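Local atomic coordinates of endo-1,3-beta-glucanase (Streptomyces sioyaensis, PDB entry 3DGT), a protein that probably cleaves internal bonds of 1,3-beta-glucans through the family 16 glycoside hydrolase catalytic domain that makes up this chain. Residues 10-14 against 87-92; 137-143 against 158-164; 142-146 against 205-209; 176-182 against 210-216; 202-206 against 217-221. One frame throughout, in Å; residues are numbered along the deposited sequence.

Overall arrangement
Contact 1 comes first along the chain. It brings the loop after strand 80-87 back against the N-terminal strand 9-15 and closes before the others open. Contact 2 is a local closure, pairing strand 142-144 with 155-160 and fixing the turns at their ends. Contact 3 starts from the same strand 142-144 and spans a longer loop to strand 205-210, which lies in the opposite sheet. Contact 4 crosses contact 3 along the chain, setting 176-182 against the hairpin turn and strand 213-219. Contact 5 pairs the far ends of that hairpin and crosses contact 4. Contacts 3 and 4 bridge the two sheets of the sandwich; contacts 2 and 5 pair strands within a sheet.

Contact 1: residues 10-14 against 87-92; sequences SQVFL and TTRTDF
The Phe92 ring turns its edge toward the face of Phe13, an offset edge-to-face pair with centroids 5.8 Å apart and planes at 69°. Arg89 NH1 lies at the edge of the Phe13 ring. Phe92 also lies over one face of the Arg89 guanidinium, and its CE1 stands 3.5 Å above the middle of that plane. The guanidinium edges are polar. Arg89 NH1 donates to Val12 O at 2.8 Å. The oxygen lies close to the guanidinium plane, while the nitrogen sits above the carbonyl plane. Arg89 NE and NH2 grip Asp91 side-on, one to each carboxylate oxygen, with NH2 to OD2 at 2.8 Å. Both oxygens use syn lone pairs, so the guanidinium is fixed in its rotation. A leucine in place of Arg89 would probably leave the Val12 carbonyl and the Asp91 carboxylate without their mate here. Val12 CG1 points away from its own N (chi1 176°) and meets the rim of Phe92, 4.0 Å from CD1. Thr87 CG2 comes obliquely to Phe13 CZ at 4.1 Å. Val12 and Phe13 both face Val273. This is a classic beta bulge, placed where strand 9-15 turns a corner in the family 16 beta-sandwich.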
# COMPACT_ATOMS: atom_id res chain seq x y z
N SER A 10 -14.87 15.18 -5.72
CA SER A 10 -14.84 14.80 -7.13
C SER A 10 -13.91 13.62 -7.32
O SER A 10 -12.95 13.45 -6.58
CB SER A 10 -14.34 15.97 -7.98
OG SER A 10 -15.28 17.01 -7.99
N GLN A 11 -14.21 12.82 -8.33
CA GLN A 11 -13.38 11.67 -8.65
C GLN A 11 -12.14 12.08 -9.44
O GLN A 11 -12.24 12.73 -10.48
CB GLN A 11 -14.19 10.65 -9.45
CG GLN A 11 -13.40 9.41 -9.82
CD GLN A 11 -14.24 8.40 -10.56
OE1 GLN A 11 -15.27 7.95 -10.06
NE2 GLN A 11 -13.81 8.03 -11.77
N VAL A 12 -10.98 11.67 -8.94
CA VAL A 12 -9.71 11.87 -9.64
C VAL A 12 -9.28 10.57 -10.33
O VAL A 12 -8.81 10.59 -11.46
CB VAL A 12 -8.62 12.34 -8.65
CG1 VAL A 12 -7.27 12.45 -9.34
CG2 VAL A 12 -9.00 13.69 -8.03
N PHE A 13 -9.46 9.44 -9.64
CA PHE A 13 -9.06 8.13 -10.17
C PHE A 13 -9.99 7.09 -9.59
O PHE A 13 -10.30 7.12 -8.40
CB PHE A 13 -7.61 7.80 -9.74
CG PHE A 13 -7.15 6.40 -10.10
CD1 PHE A 13 -6.53 6.16 -11.32
CD2 PHE A 13 -7.33 5.33 -9.22
CE1 PHE A 13 -6.08 4.88 -11.66
CE2 PHE A 13 -6.88 4.05 -9.55
CZ PHE A 13 -6.26 3.82 -10.77
N LEU A 14 -10.42 6.15 -10.42
CA LEU A 14 -11.11 4.97 -9.89
C LEU A 14 -10.83 3.78 -10.77
O LEU A 14 -11.13 3.80 -11.96
CB LEU A 14 -12.62 5.20 -9.77
CG LEU A 14 -13.45 3.96 -9.36
CD1 LEU A 14 -13.13 3.50 -7.95
CD2 LEU A 14 -14.93 4.25 -9.50
N THR A 87 0.35 2.49 -9.99
CA THR A 87 -0.39 3.31 -10.94
C THR A 87 0.57 3.87 -11.98
O THR A 87 1.71 4.24 -11.68
CB THR A 87 -1.16 4.46 -10.26
OG1 THR A 87 -0.28 5.22 -9.41
CG2 THR A 87 -2.33 3.91 -9.45
N THR A 88 0.11 3.90 -13.23
CA THR A 88 0.83 4.62 -14.27
C THR A 88 0.95 6.09 -13.88
O THR A 88 1.98 6.72 -14.12
CB THR A 88 0.13 4.48 -15.61
OG1 THR A 88 -1.25 4.79 -15.45
CG2 THR A 88 0.23 3.06 -16.12
N ARG A 89 -0.12 6.63 -13.27
CA ARG A 89 -0.14 8.01 -12.82
C ARG A 89 0.72 8.24 -11.58
O ARG A 89 0.76 7.42 -10.66
CB ARG A 89 -1.58 8.43 -12.56
CG ARG A 89 -2.41 8.59 -13.83
CD ARG A 89 -3.85 8.92 -13.51
NE ARG A 89 -3.98 10.24 -12.91
CZ ARG A 89 -5.14 10.76 -12.51
NH1 ARG A 89 -6.28 10.07 -12.64
NH2 ARG A 89 -5.16 11.98 -11.99
N THR A 90 1.38 9.39 -11.57
CA THR A 90 2.23 9.82 -10.47
C THR A 90 1.82 11.19 -9.95
O THR A 90 2.53 11.78 -9.15
CB THR A 90 3.71 9.92 -10.89
OG1 THR A 90 3.84 10.88 -11.96
CG2 THR A 90 4.25 8.59 -11.35
N ASP A 91 0.66 11.68 -10.39
CA ASP A 91 0.32 13.10 -10.22
C ASP A 91 -0.51 13.43 -8.98
O ASP A 91 -0.74 14.61 -8.71
CB ASP A 91 -0.40 13.62 -11.46
CG ASP A 91 -1.65 12.85 -11.77
OD1 ASP A 91 -1.54 11.80 -12.45
OD2 ASP A 91 -2.75 13.29 -11.36
N PHE A 92 -0.97 12.42 -8.25
CA PHE A 92 -1.91 12.60 -7.14
C PHE A 92 -1.36 13.52 -6.05
O PHE A 92 -0.38 13.19 -5.40
CB PHE A 92 -2.29 11.25 -6.52
CG PHE A 92 -2.81 10.24 -7.52
CD1 PHE A 92 -3.86 10.55 -8.37
CD2 PHE A 92 -2.24 8.97 -7.59
CE1 PHE A 92 -4.34 9.60 -9.29
CE2 PHE A 92 -2.72 8.01 -8.50
CZ PHE A 92 -3.76 8.34 -9.35

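Contact 2: residues 137-143 against 158-164; sequences WPGVGEL and TMHCGTS
Glu142 and His160 form an antiparallel hydrogen-bonded pair. His160 N donates to Glu142 O at 2.9 Å, nearly straight and in the carbonyl plane. Glu142 N returns a bond to His160 O at 3.1 Å, tilted from that carbonyl plane. On the same face of the strands the Trp137 indole lies obliquely against the imidazole, with CZ2 3.7 Å from His160 CD2 and the ring planes 43° apart. Trp137 NE1 donates to Glu142 OE1 at 2.7 Å, meeting it from above the carboxylate plane. The indole thus touches one partner of the strand pair and holds the other. On the opposite face Leu143 and Met159 lie side by side and point the same way, with Leu143 CD2 3.8 Å from Met159 CG.

These strands belong to the sheet that carries the active-site signature E-x-D-x-x-E in family 16 enzymes, and strand 142-144 begins a sequence that matches it.

Further out, Pro138 follows a cis peptide bond, and its CB sits over the centre of the Trp137 ring. Its CG also rests 3.6 Å from Gly162 O. A type I turn runs from Pro138 to Gly141, closed by Gly141 N bonding to Pro138 O. One water bridges the loops, donating to Gly139 O at 2.8 Å and accepting from Gly162 N. Beyond these, the disulfide from Cys161 to Cys169 holds the second loop. His160 NE2 is hydrogen-bonded to Thr172 O, and Met159 packs on Trp228 of helix 225-232.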
# COMPACT_ATOMS: atom_id res chain seq x y z
N TRP A 137 14.73 7.38 -0.95
CA TRP A 137 13.95 6.99 0.23
C TRP A 137 14.76 7.25 1.50
O TRP A 137 15.94 6.93 1.54
CB TRP A 137 13.58 5.50 0.15
CG TRP A 137 12.56 5.07 1.16
CD1 TRP A 137 11.20 4.98 0.97
CD2 TRP A 137 12.79 4.67 2.53
NE1 TRP A 137 10.59 4.56 2.12
CE2 TRP A 137 11.53 4.36 3.09
CE3 TRP A 137 13.94 4.54 3.32
CZ2 TRP A 137 11.40 3.93 4.42
CZ3 TRP A 137 13.80 4.12 4.63
CH2 TRP A 137 12.54 3.82 5.17
N PRO A 138 14.12 7.76 2.58
CA PRO A 138 12.71 8.10 2.75
C PRO A 138 12.38 9.56 2.46
O PRO A 138 11.23 9.96 2.61
CB PRO A 138 12.49 7.83 4.24
CG PRO A 138 13.79 8.29 4.86
CD PRO A 138 14.86 7.95 3.85
N GLY A 139 13.37 10.35 2.05
CA GLY A 139 13.18 11.79 1.92
C GLY A 139 12.06 12.16 0.96
O GLY A 139 11.39 13.18 1.13
N VAL A 140 11.85 11.33 -0.05
CA VAL A 140 10.85 11.58 -1.10
C VAL A 140 9.41 11.42 -0.60
O VAL A 140 8.46 11.89 -1.25
CB VAL A 140 11.12 10.66 -2.32
CG1 VAL A 140 10.76 9.21 -2.01
CG2 VAL A 140 10.39 11.15 -3.56
N GLY A 141 9.25 10.74 0.53
CA GLY A 141 7.93 10.53 1.15
C GLY A 141 7.27 9.22 0.77
O GLY A 141 7.21 8.86 -0.42
N GLU A 142 6.78 8.52 1.78
CA GLU A 142 6.02 7.29 1.61
C GLU A 142 4.82 7.32 2.54
O GLU A 142 4.97 7.59 3.73
CB GLU A 142 6.86 6.05 1.91
CG GLU A 142 6.08 4.74 1.76
CD GLU A 142 6.96 3.52 1.79
OE1 GLU A 142 8.14 3.61 1.40
OE2 GLU A 142 6.46 2.44 2.19
N LEU A 143 3.65 7.06 1.99
CA LEU A 143 2.44 6.97 2.80
C LEU A 143 1.92 5.55 2.74
O LEU A 143 1.41 5.12 1.71
CB LEU A 143 1.39 7.96 2.31
CG LEU A 143 1.82 9.42 2.18
CD1 LEU A 143 0.71 10.28 1.59
CD2 LEU A 143 2.28 9.99 3.51
N THR A 158 1.34 4.38 8.16
CA THR A 158 2.62 5.00 8.48
C THR A 158 3.02 6.05 7.45
O THR A 158 2.82 5.85 6.24
CB THR A 158 3.75 3.94 8.50
OG1 THR A 158 3.34 2.81 9.28
CG2 THR A 158 5.01 4.52 9.10
N MET A 159 3.60 7.16 7.91
CA MET A 159 4.34 8.04 7.02
C MET A 159 5.84 7.90 7.22
O MET A 159 6.33 7.94 8.35
CB MET A 159 3.94 9.51 7.19
CG MET A 159 4.75 10.44 6.30
SD MET A 159 4.06 12.10 6.34
CE MET A 159 5.14 12.94 5.17
N HIS A 160 6.56 7.75 6.11
CA HIS A 160 8.01 7.77 6.11
C HIS A 160 8.50 9.05 5.46
O HIS A 160 7.90 9.54 4.50
CB HIS A 160 8.56 6.54 5.38
CG HIS A 160 8.33 5.26 6.13
ND1 HIS A 160 7.25 4.43 5.90
CD2 HIS A 160 9.04 4.68 7.12
CE1 HIS A 160 7.32 3.39 6.72
NE2 HIS A 160 8.40 3.52 7.47
N CYS A 161 9.59 9.60 5.99
CA CYS A 161 10.10 10.91 5.60
C CYS A 161 11.48 11.17 6.20
O CYS A 161 11.96 10.41 7.04
CB CYS A 161 9.11 12.03 5.99
SG CYS A 161 8.16 11.78 7.54
N GLY A 162 12.11 12.26 5.74
CA GLY A 162 13.32 12.75 6.37
C GLY A 162 14.53 11.93 6.00
O GLY A 162 14.82 11.73 4.82
N THR A 163 15.25 11.48 7.02
CA THR A 163 16.44 10.66 6.85
C THR A 163 16.29 9.33 7.58
O THR A 163 15.43 9.19 8.44
CB THR A 163 17.69 11.38 7.39
OG1 THR A 163 17.42 11.83 8.73
CG2 THR A 163 18.05 12.57 6.52
N SER A 164 17.11 8.36 7.21
CA SER A 164 17.09 7.05 7.87
C SER A 164 18.53 6.61 8.09
O SER A 164 19.36 6.85 7.23
CB SER A 164 16.37 6.03 6.99
OG SER A 164 16.09 4.83 7.71
O HOH W 1 11.45 14.21 3.68

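Contact 3: residues 142-146 against 205-209; sequences ELDIM and AIRFS
Leu143 and Ile206 reach toward each other tip to tip, with CD2 of Leu143 4.0 Å from CD1 of Ile206. They face each other across the interior of the family 16 beta-sandwich. Strand 142-144 belongs to one sheet and strand 205-209 to the other. The segment axes run at 26° and come within 9.5 Å, and no hydrogen bond passes directly between them.

The tight part is built round Phe208. Its ring is inserted between the strands with CG opposite the carbonyl carbon (chi1 -61°). Leu143 CB lies at the ring edge, 4.2 Å from CZ. Asp144 O comes obliquely at 3.6 Å from CE1, and Ile145 CA sits 4.0 Å from CD1. Ala157 and Met195 also touch this ring. An alanine in place of Phe208 would probably open a gap between the sheets and leave Leu143 and Ile145 without their neighbour.

The chain turns a corner at Ile145, where Ile145 and Met146 both face Phe123 in a classic beta bulge. Toward this end side-chain packing gives way to a water-mediated link. Ser209 points its side chain away from the first strand, and Met146 leads away as well. One water joins the backbones, donating to Ile145 O at 2.6 Å and to Ser209 O at 2.9 Å.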
# COMPACT_ATOMS: atom_id res chain seq x y z
N GLU A 142 6.78 8.52 1.78
CA GLU A 142 6.02 7.29 1.61
C GLU A 142 4.82 7.32 2.54
O GLU A 142 4.97 7.59 3.73
CB GLU A 142 6.86 6.05 1.91
CG GLU A 142 6.08 4.74 1.76
CD GLU A 142 6.96 3.52 1.79
OE1 GLU A 142 8.14 3.61 1.40
OE2 GLU A 142 6.46 2.44 2.19
N LEU A 143 3.65 7.06 1.99
CA LEU A 143 2.44 6.97 2.80
C LEU A 143 1.92 5.55 2.74
O LEU A 143 1.41 5.12 1.71
CB LEU A 143 1.39 7.96 2.31
CG LEU A 143 1.82 9.42 2.18
CD1 LEU A 143 0.71 10.28 1.59
CD2 LEU A 143 2.28 9.99 3.51
N ASP A 144 2.11 4.82 3.83
CA ASP A 144 1.65 3.44 3.91
C ASP A 144 0.24 3.45 4.47
O ASP A 144 0.04 3.69 5.65
CB ASP A 144 2.59 2.62 4.78
CG ASP A 144 3.98 2.54 4.20
OD1 ASP A 144 4.10 2.35 2.97
OD2 ASP A 144 4.96 2.63 4.97
N ILE A 145 -0.73 3.22 3.59
CA ILE A 145 -2.15 3.35 3.96
C ILE A 145 -2.67 2.07 4.64
O ILE A 145 -3.49 2.13 5.57
CB ILE A 145 -3.02 3.72 2.74
CG1 ILE A 145 -2.41 4.93 2.01
CG2 ILE A 145 -4.48 3.99 3.15
CD1 ILE A 145 -3.12 5.25 0.69
N MET A 146 -2.18 0.93 4.17
CA MET A 146 -2.41 -0.35 4.83
C MET A 146 -1.16 -1.20 4.67
O MET A 146 -0.68 -1.40 3.55
CB MET A 146 -3.63 -1.06 4.23
CG MET A 146 -3.97 -2.44 4.86
SD MET A 146 -2.84 -3.84 4.49
CE MET A 146 -3.03 -3.95 2.71
N ALA A 205 -2.04 18.32 7.43
CA ALA A 205 -2.18 17.03 8.10
C ALA A 205 -2.48 15.92 7.13
O ALA A 205 -3.09 16.12 6.08
CB ALA A 205 -3.27 17.10 9.16
N ILE A 206 -2.03 14.73 7.50
CA ILE A 206 -2.37 13.50 6.80
C ILE A 206 -3.03 12.57 7.82
O ILE A 206 -2.49 12.35 8.92
CB ILE A 206 -1.13 12.89 6.11
CG1 ILE A 206 -0.73 13.80 4.94
CG2 ILE A 206 -1.39 11.43 5.67
CD1 ILE A 206 0.63 13.50 4.31
N ARG A 207 -4.23 12.07 7.50
CA ARG A 207 -4.95 11.19 8.43
C ARG A 207 -5.22 9.84 7.79
O ARG A 207 -5.72 9.77 6.67
CB ARG A 207 -6.27 11.80 8.93
CG ARG A 207 -7.21 12.37 7.89
CD ARG A 207 -8.27 13.29 8.51
NE ARG A 207 -7.65 14.34 9.31
CZ ARG A 207 -7.55 15.62 8.96
NH1 ARG A 207 -8.08 16.07 7.83
NH2 ARG A 207 -6.93 16.46 9.76
N PHE A 208 -4.85 8.79 8.51
CA PHE A 208 -5.10 7.42 8.06
C PHE A 208 -6.25 6.81 8.83
O PHE A 208 -6.32 6.93 10.06
CB PHE A 208 -3.87 6.55 8.28
CG PHE A 208 -2.64 7.00 7.54
CD1 PHE A 208 -2.43 6.61 6.21
CD2 PHE A 208 -1.68 7.78 8.16
CE1 PHE A 208 -1.28 7.01 5.54
CE2 PHE A 208 -0.52 8.18 7.49
CZ PHE A 208 -0.32 7.79 6.18
N SER A 209 -7.16 6.17 8.09
CA SER A 209 -8.34 5.55 8.68
C SER A 209 -8.61 4.15 8.14
O SER A 209 -8.15 3.79 7.06
CB SER A 209 -9.57 6.44 8.48
OG SER A 209 -9.78 6.73 7.11
O HOH W 2 -5.55 2.61 7.08

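Contact 4: residues 176-182 against 210-216; sequences GNSTACP and VDGVTYQ. Unlike the reference sequence in segment 176-182: Ser178 (reference Leu).
Strand 176-179, which holds Asn177 and Thr179, runs at 133° to strand 213-216, which holds Tyr215 and Gln216. The axes approach to 6.3 Å. No clear hydrogen bond links the two segments, so side chains do most of the joining. A type I' turn from Val210 to Val213 reverses the second segment. It is closed by Val210 N to Val213 O at 3.0 Å and Val213 N to Val210 O at 2.9 Å.

Thr179 CG2 sits over one face of the Tyr215 ring in a CH-pi contact, 3.7 Å from the centroid and 18° off the normal. With OG1 anti to the backbone N (chi1 -162°), this methyl is turned to the ring. Asn177 O lies at the ring edge, near CE2. The hydroxyl beyond is hydrogen-bonded to Thr155. Val210 CG1 also touches the Thr179 methyl at 3.9 Å, and meets the Pro182 ring at CD, 3.8 Å away. Asp211 OD2 lies 3.4 Å from Pro182 CD, while its other oxygen accepts from Thr192 N. Cys181, in a disulfide with Cys186, packs its sulfur against Val210 CG2. At the other end the Gln216 side chain bends at chi2 to pass close to Gly176.

Tyr215 and Gln216 both face Phe208, a classic beta bulge. The contact is a surface seam between a type I' beta hairpin of one sandwich sheet and a strand of the other.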
# COMPACT_ATOMS: atom_id res chain seq x y z
N GLY A 176 3.79 6.15 12.62
CA GLY A 176 2.73 5.19 12.35
C GLY A 176 2.06 4.57 13.55
O GLY A 176 2.47 4.77 14.70
N ASN A 177 1.01 3.80 13.27
CA ASN A 177 0.20 3.17 14.30
C ASN A 177 -0.42 1.91 13.72
O ASN A 177 -0.43 1.72 12.51
CB ASN A 177 -0.90 4.15 14.73
CG ASN A 177 -1.60 3.76 16.03
OD1 ASN A 177 -2.70 4.25 16.31
ND2 ASN A 177 -0.98 2.91 16.83
N SER A 178 -0.93 1.05 14.59
CA SER A 178 -1.69 -0.11 14.17
C SER A 178 -2.98 -0.14 14.97
O SER A 178 -3.06 0.41 16.07
CB SER A 178 -0.89 -1.40 14.39
OG SER A 178 -0.50 -1.51 15.75
N THR A 179 -4.00 -0.78 14.40
CA THR A 179 -5.26 -1.00 15.10
C THR A 179 -5.98 -2.19 14.49
O THR A 179 -5.77 -2.50 13.31
CB THR A 179 -6.14 0.28 15.05
OG1 THR A 179 -7.16 0.23 16.05
CG2 THR A 179 -6.78 0.47 13.68
N ALA A 180 -6.82 -2.86 15.27
CA ALA A 180 -7.63 -3.96 14.76
C ALA A 180 -8.66 -3.44 13.76
O ALA A 180 -9.12 -2.29 13.86
CB ALA A 180 -8.34 -4.67 15.91
N CYS A 181 -9.03 -4.26 12.78
CA CYS A 181 -10.12 -3.86 11.90
C CYS A 181 -11.41 -3.81 12.71
O CYS A 181 -11.68 -4.71 13.51
CB CYS A 181 -10.26 -4.80 10.72
SG CYS A 181 -9.03 -4.50 9.44
N PRO A 182 -12.19 -2.74 12.53
CA PRO A 182 -13.51 -2.70 13.16
C PRO A 182 -14.44 -3.82 12.72
O PRO A 182 -14.44 -4.22 11.55
CB PRO A 182 -14.06 -1.34 12.72
CG PRO A 182 -12.85 -0.52 12.42
CD PRO A 182 -11.89 -1.49 11.82
N VAL A 210 -9.35 3.38 8.93
CA VAL A 210 -9.88 2.10 8.50
C VAL A 210 -11.38 2.10 8.78
O VAL A 210 -11.82 2.46 9.87
CB VAL A 210 -9.16 0.89 9.18
CG1 VAL A 210 -9.24 0.96 10.71
CG2 VAL A 210 -9.75 -0.44 8.67
N ASP A 211 -12.16 1.73 7.77
CA ASP A 211 -13.62 1.74 7.85
C ASP A 211 -14.15 3.06 8.41
O ASP A 211 -15.08 3.09 9.23
CB ASP A 211 -14.13 0.56 8.68
CG ASP A 211 -13.76 -0.78 8.09
OD1 ASP A 211 -13.61 -0.88 6.85
OD2 ASP A 211 -13.63 -1.73 8.87
N GLY A 212 -13.52 4.15 7.98
CA GLY A 212 -13.96 5.48 8.38
C GLY A 212 -13.48 5.96 9.75
O GLY A 212 -13.87 7.05 10.18
N VAL A 213 -12.63 5.17 10.42
CA VAL A 213 -12.18 5.50 11.78
C VAL A 213 -10.69 5.87 11.76
O VAL A 213 -9.85 5.05 11.40
CB VAL A 213 -12.43 4.35 12.77
CG1 VAL A 213 -12.19 4.83 14.20
CG2 VAL A 213 -13.87 3.83 12.64
N THR A 214 -10.38 7.09 12.16
CA THR A 214 -9.00 7.58 12.10
C THR A 214 -8.14 7.03 13.22
O THR A 214 -8.51 7.13 14.40
CB THR A 214 -8.98 9.12 12.09
OG1 THR A 214 -9.68 9.59 10.92
CG2 THR A 214 -7.54 9.64 12.07
N TYR A 215 -7.00 6.43 12.86
CA TYR A 215 -6.10 5.86 13.87
C TYR A 215 -4.69 6.44 13.90
O TYR A 215 -3.99 6.30 14.90
CB TYR A 215 -6.07 4.32 13.87
CG TYR A 215 -5.60 3.63 12.60
CD1 TYR A 215 -6.41 3.55 11.47
CD2 TYR A 215 -4.35 3.00 12.56
CE1 TYR A 215 -5.98 2.89 10.33
CE2 TYR A 215 -3.92 2.34 11.42
CZ TYR A 215 -4.74 2.29 10.31
OH TYR A 215 -4.32 1.63 9.17
N GLN A 216 -4.29 7.11 12.82
CA GLN A 216 -3.01 7.81 12.79
C GLN A 216 -3.15 9.14 12.08
O GLN A 216 -3.73 9.21 11.00
CB GLN A 216 -1.93 6.96 12.10
CG GLN A 216 -0.57 7.67 11.95
CD GLN A 216 0.14 7.89 13.28
OE1 GLN A 216 0.28 6.96 14.08
NE2 GLN A 216 0.58 9.12 13.54

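Contact 5: residues 202-206 against 217-221; sequences SPEAI and TVTAN
Val218 O accepts a hydrogen bond from Ile206 N at 2.8 Å, close to straight and in the carbonyl plane. Ala205 CA adds a weaker CA-H...O contact to the same oxygen at 3.2 Å. Ile206 O accepts from Val218 N at 2.8 Å, and Thr217 CA makes a CA-H...O contact with it at 3.3 Å. Ile206 and Val218 are therefore an antiparallel hydrogen-bonded pair. Ala205 and Thr219 follow as a non-hydrogen-bonded pair, with CA atoms 4.3 Å apart and methyls touching on the same face. One step further, Ala220 N bonds to Glu204 O at 2.9 Å, so the pairing carries on as the second segment enters a 3-10 turn.

The open end of the hairpin is finished by side chains. Thr219 OG1, placed between its backbone N and carbonyl carbon (chi1 61°), donates to Asn221 OD1 at 2.6 Å. This bond limits how the Asn221 amide can turn. The same oxygen lies 3.3 Å from Pro203 CG, where the proline ring crosses the amide. Pro203 follows a cis peptide bond, and its CB also packs on the Ala220 methyl.

Here the two strands of hairpin 205-219 meet at the end away from its turn. Ile206 and Val218 face the interior of the sandwich, where Ile206 touches Met195 and Trp197 of strand 191-198. Helix 225-232 packs beside them. Its Trp228 touches Ile206 and Ala220 and hydrogen-bonds to Glu204 OE1, while Glu204 OE2 forms a salt bridge with Arg199.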
# COMPACT_ATOMS: atom_id res chain seq x y z
N SER A 202 -3.43 24.88 8.69
CA SER A 202 -2.04 24.95 9.14
C SER A 202 -1.99 24.54 10.61
O SER A 202 -2.67 25.15 11.44
CB SER A 202 -1.48 26.36 8.96
OG SER A 202 -0.15 26.43 9.46
N PRO A 203 -1.19 23.52 10.95
CA PRO A 203 -0.31 22.76 10.06
C PRO A 203 -1.08 21.78 9.18
O PRO A 203 -2.13 21.26 9.58
CB PRO A 203 0.61 22.01 11.03
CG PRO A 203 -0.25 21.78 12.24
CD PRO A 203 -1.12 23.01 12.34
N GLU A 204 -0.53 21.52 7.99
CA GLU A 204 -1.09 20.52 7.09
C GLU A 204 -1.09 19.17 7.79
O GLU A 204 -0.24 18.91 8.65
CB GLU A 204 -0.30 20.46 5.78
CG GLU A 204 -0.50 21.69 4.90
CD GLU A 204 0.16 21.54 3.53
OE1 GLU A 204 1.09 20.73 3.39
OE2 GLU A 204 -0.25 22.27 2.59
N ALA A 205 -2.04 18.32 7.43
CA ALA A 205 -2.18 17.03 8.10
C ALA A 205 -2.48 15.92 7.13
O ALA A 205 -3.09 16.12 6.08
CB ALA A 205 -3.27 17.10 9.16
N ILE A 206 -2.03 14.73 7.50
CA ILE A 206 -2.37 13.50 6.80
C ILE A 206 -3.03 12.57 7.82
O ILE A 206 -2.49 12.35 8.92
CB ILE A 206 -1.13 12.89 6.11
CG1 ILE A 206 -0.73 13.80 4.94
CG2 ILE A 206 -1.39 11.43 5.67
CD1 ILE A 206 0.63 13.50 4.31
N THR A 217 -2.64 10.18 12.72
CA THR A 217 -2.55 11.49 12.09
C THR A 217 -1.10 11.95 12.14
O THR A 217 -0.39 11.74 13.13
CB THR A 217 -3.45 12.53 12.79
OG1 THR A 217 -4.77 11.98 12.97
CG2 THR A 217 -3.57 13.80 11.94
N VAL A 218 -0.67 12.57 11.05
CA VAL A 218 0.67 13.15 10.94
C VAL A 218 0.46 14.62 10.59
O VAL A 218 -0.35 14.94 9.73
CB VAL A 218 1.52 12.44 9.85
CG1 VAL A 218 2.95 12.98 9.82
CG2 VAL A 218 1.53 10.92 10.09
N THR A 219 1.17 15.52 11.26
CA THR A 219 1.08 16.94 10.93
C THR A 219 2.43 17.49 10.51
O THR A 219 3.47 16.99 10.93
CB THR A 219 0.50 17.78 12.08
OG1 THR A 219 1.36 17.67 13.22
CG2 THR A 219 -0.90 17.33 12.46
N ALA A 220 2.39 18.54 9.70
CA ALA A 220 3.60 19.12 9.10
C ALA A 220 4.60 19.59 10.13
O ALA A 220 5.80 19.57 9.88
CB ALA A 220 3.23 20.25 8.17
N ASN A 221 4.11 20.02 11.29
CA ASN A 221 4.99 20.59 12.30
C ASN A 221 5.78 19.52 13.07
O ASN A 221 6.58 19.86 13.96
CB ASN A 221 4.21 21.49 13.26
CG ASN A 221 3.10 20.75 13.97
OD1 ASN A 221 2.29 20.07 13.35
ND2 ASN A 221 3.07 20.88 15.28